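Local structure of pyruvate kinase (Pseudomonas aeruginosa, 6QXL) at residues A[90-96]-A[104-110]. The protein probably catalyses the last step of glycolysis, the interconversion of phosphoenolpyruvate and ADP with pyruvate and ATP, and binds magnesium and glucose-6-phosphate. Residues are numbered along the deposited sequence; the frame is centred on the assembly and turned at random.
Sequences DKFRFST and TQEVVGI
Arg93 and Val107 face each other in register on two parallel strands, 91-95 and 107-109, and the arginine lies across its neighbour. Arg93 CB sits 3.8 Å from Val107 CG2. Arg93 CG stays 4.1 Å from Glu106 O; the bend about CG-CD (chi3 -63°) then sets NE between that oxygen and Val107 CB. Arg93 CZ lies 3.7 Å from Val107 CB, which rests off-centre on one guanidinium face, toward the rim at Arg93 NH2 (3.5 Å), while NH1 turns to Glu143 on strand 143-148 for a salt bridge. One side chain spans three adjacent strands: the flat face of its guanidinium packs on the edge-strand valine, and its charge is paired on the other side.

On the reverse face Phe92, with CG anti to the backbone N (chi1 -165°), brings its ring against the backbone of residues 104-108. Gln105 O meets the ring edge in plane, 3.6 Å from Phe92 CD1, Val107 CA lies over a face, and CE2 touches Val108 CG1. That methyl is shared, since Phe94 CD1 lies 3.8 Å from Val108 CG1.

Backbone bonds alternate: Arg93 N gives to Glu106 O, Val108 N to Arg93 O at 163°, Ser95 N to Val108 O and Ile110 N to Ser95 O; the first and last are bent, and only the last is weak. Thr104 OG1 accepts from Glu106 N and Val107 N, an ST turn and ST motif leading into strand 107-109. That strand forms the edge, within this chain, of the mixed sheet in the B domain, the small beta-rich lid of pyruvate kinases inserted in the TIM barrel.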
loop_
_atom_site.group_PDB
_atom_site.type_symbol
_atom_site.label_atom_id
_atom_site.label_comp_id
_atom_site.label_asym_id
_atom_site.label_seq_id
_atom_site.Cartn_x
_atom_site.Cartn_y
_atom_site.Cartn_z
ATOM N N ASP A 90 41.173 13.827 37.126
ATOM C CA ASP A 90 41.272 15.012 37.966
ATOM C C ASP A 90 40.002 15.224 38.782
ATOM O O ASP A 90 38.911 14.779 38.414
ATOM C CB ASP A 90 41.521 16.284 37.141
ATOM C CG ASP A 90 42.913 16.336 36.518
ATOM O OD1 ASP A 90 43.636 15.314 36.610
ATOM O OD2 ASP A 90 43.260 17.381 35.913
ATOM N N LYS A 91 40.156 15.919 39.902
ATOM C CA LYS A 91 39.044 16.281 40.763
ATOM C C LYS A 91 38.691 17.734 40.522
ATOM O O LYS A 91 39.569 18.574 40.265
ATOM C CB LYS A 91 39.403 16.083 42.215
ATOM C CG LYS A 91 39.849 14.667 42.563
ATOM C CD LYS A 91 38.795 13.586 42.310
ATOM C CE LYS A 91 39.332 12.303 42.973
ATOM N NZ LYS A 91 38.436 11.209 42.620
ATOM N N PHE A 92 37.399 18.031 40.566
ATOM C CA PHE A 92 36.934 19.366 40.268
ATOM C C PHE A 92 35.620 19.641 40.974
ATOM O O PHE A 92 34.812 18.736 41.158
ATOM C CB PHE A 92 36.809 19.572 38.765
ATOM C CG PHE A 92 36.669 20.993 38.358
ATOM C CD1 PHE A 92 37.792 21.799 38.320
ATOM C CD2 PHE A 92 35.430 21.547 38.062
ATOM C CE1 PHE A 92 37.678 23.154 37.981
ATOM C CE2 PHE A 92 35.311 22.881 37.715
ATOM C CZ PHE A 92 36.446 23.687 37.671
ATOM N N ARG A 93 35.415 20.900 41.347
ATOM C CA ARG A 93 34.262 21.281 42.148
ATOM C C ARG A 93 33.516 22.458 41.559
ATOM O O ARG A 93 34.124 23.398 41.036
ATOM C CB ARG A 93 34.713 21.668 43.562
ATOM C CG ARG A 93 35.178 20.520 44.414
ATOM C CD ARG A 93 35.584 21.006 45.806
ATOM N NE ARG A 93 36.712 21.919 45.816
ATOM C CZ ARG A 93 36.730 23.160 46.360
ATOM N NH1 ARG A 93 35.648 23.704 46.882
ATOM N NH2 ARG A 93 37.826 23.882 46.336
ATOM N N PHE A 94 32.197 22.400 41.693
ATOM C CA PHE A 94 31.314 23.497 41.341
ATOM C C PHE A 94 30.697 24.006 42.652
ATOM O O PHE A 94 30.019 23.233 43.327
ATOM C CB PHE A 94 30.228 23.014 40.397
ATOM C CG PHE A 94 30.753 22.410 39.132
ATOM C CD1 PHE A 94 31.151 23.213 38.085
ATOM C CD2 PHE A 94 30.864 21.030 38.991
ATOM C CE1 PHE A 94 31.660 22.666 36.936
ATOM C CE2 PHE A 94 31.389 20.492 37.821
ATOM C CZ PHE A 94 31.777 21.324 36.797
ATOM N N SER A 95 30.942 25.284 42.997
ATOM C CA SER A 95 30.555 25.774 44.313
ATOM C C SER A 95 29.785 27.069 44.239
ATOM O O SER A 95 30.266 28.082 43.626
ATOM C CB SER A 95 31.784 25.983 45.236
ATOM O OG SER A 95 31.384 26.427 46.527
ATOM N N THR A 96 28.667 27.125 44.935
ATOM C CA THR A 96 27.896 28.354 45.055
ATOM C C THR A 96 28.529 29.337 45.999
ATOM O O THR A 96 28.238 30.523 45.935
ATOM C CB THR A 96 26.458 28.060 45.544
ATOM O OG1 THR A 96 26.524 27.415 46.788
ATOM C CG2 THR A 96 25.700 27.184 44.515
ATOM N N THR A 104 39.725 28.390 39.781
ATOM C CA THR A 104 41.057 27.825 39.756
ATOM C C THR A 104 41.025 26.496 39.046
ATOM O O THR A 104 40.007 26.090 38.501
ATOM C CB THR A 104 41.572 27.608 41.197
ATOM O OG1 THR A 104 40.908 26.465 41.766
ATOM C CG2 THR A 104 41.334 28.859 42.039
ATOM N N GLN A 105 42.153 25.807 39.068
ATOM C CA GLN A 105 42.280 24.470 38.522
ATOM C C GLN A 105 41.460 23.424 39.286
ATOM O O GLN A 105 41.281 22.314 38.796
ATOM C CB GLN A 105 43.803 24.128 38.593
ATOM C CG GLN A 105 44.230 22.763 38.085
ATOM C CD GLN A 105 44.207 22.662 36.584
ATOM O OE1 GLN A 105 44.457 23.655 35.825
ATOM N NE2 GLN A 105 43.875 21.462 36.103
ATOM N N GLU A 106 40.981 23.763 40.494
ATOM C CA GLU A 106 40.277 22.814 41.337
ATOM C C GLU A 106 38.807 23.132 41.569
ATOM O O GLU A 106 38.022 22.242 41.942
ATOM C CB GLU A 106 40.953 22.696 42.686
ATOM C CG GLU A 106 42.391 22.199 42.635
ATOM C CD GLU A 106 43.148 22.493 43.925
ATOM O OE1 GLU A 106 42.559 22.124 44.962
ATOM O OE2 GLU A 106 44.278 23.101 43.916
ATOM N N VAL A 107 38.400 24.385 41.372
ATOM C CA VAL A 107 37.041 24.783 41.655
ATOM C C VAL A 107 36.669 26.003 40.841
ATOM O O VAL A 107 37.516 26.856 40.581
ATOM C CB VAL A 107 36.836 25.066 43.185
ATOM C CG1 VAL A 107 37.754 26.185 43.659
ATOM C CG2 VAL A 107 35.397 25.412 43.479
ATOM N N VAL A 108 35.391 26.087 40.480
ATOM C CA VAL A 108 34.816 27.288 39.886
ATOM C C VAL A 108 33.469 27.541 40.555
ATOM O O VAL A 108 32.819 26.619 41.054
ATOM C CB VAL A 108 34.659 27.157 38.348
ATOM C CG1 VAL A 108 33.595 26.107 37.973
ATOM C CG2 VAL A 108 34.323 28.501 37.699
ATOM N N GLY A 109 33.072 28.797 40.571
ATOM C CA GLY A 109 31.791 29.186 41.085
ATOM C C GLY A 109 30.662 28.997 40.115
ATOM O O GLY A 109 30.892 28.751 38.931
ATOM N N ILE A 110 29.437 29.071 40.617
ATOM C CA ILE A 110 28.262 28.972 39.766
ATOM C C ILE A 110 27.121 29.766 40.415
ATOM O O ILE A 110 26.873 29.661 41.660
ATOM C CB ILE A 110 27.855 27.520 39.632
ATOM C CG1 ILE A 110 27.858 26.891 41.042
ATOM C CG2 ILE A 110 28.600 26.695 38.646
ATOM C CD1 ILE A 110 27.271 25.512 41.215
#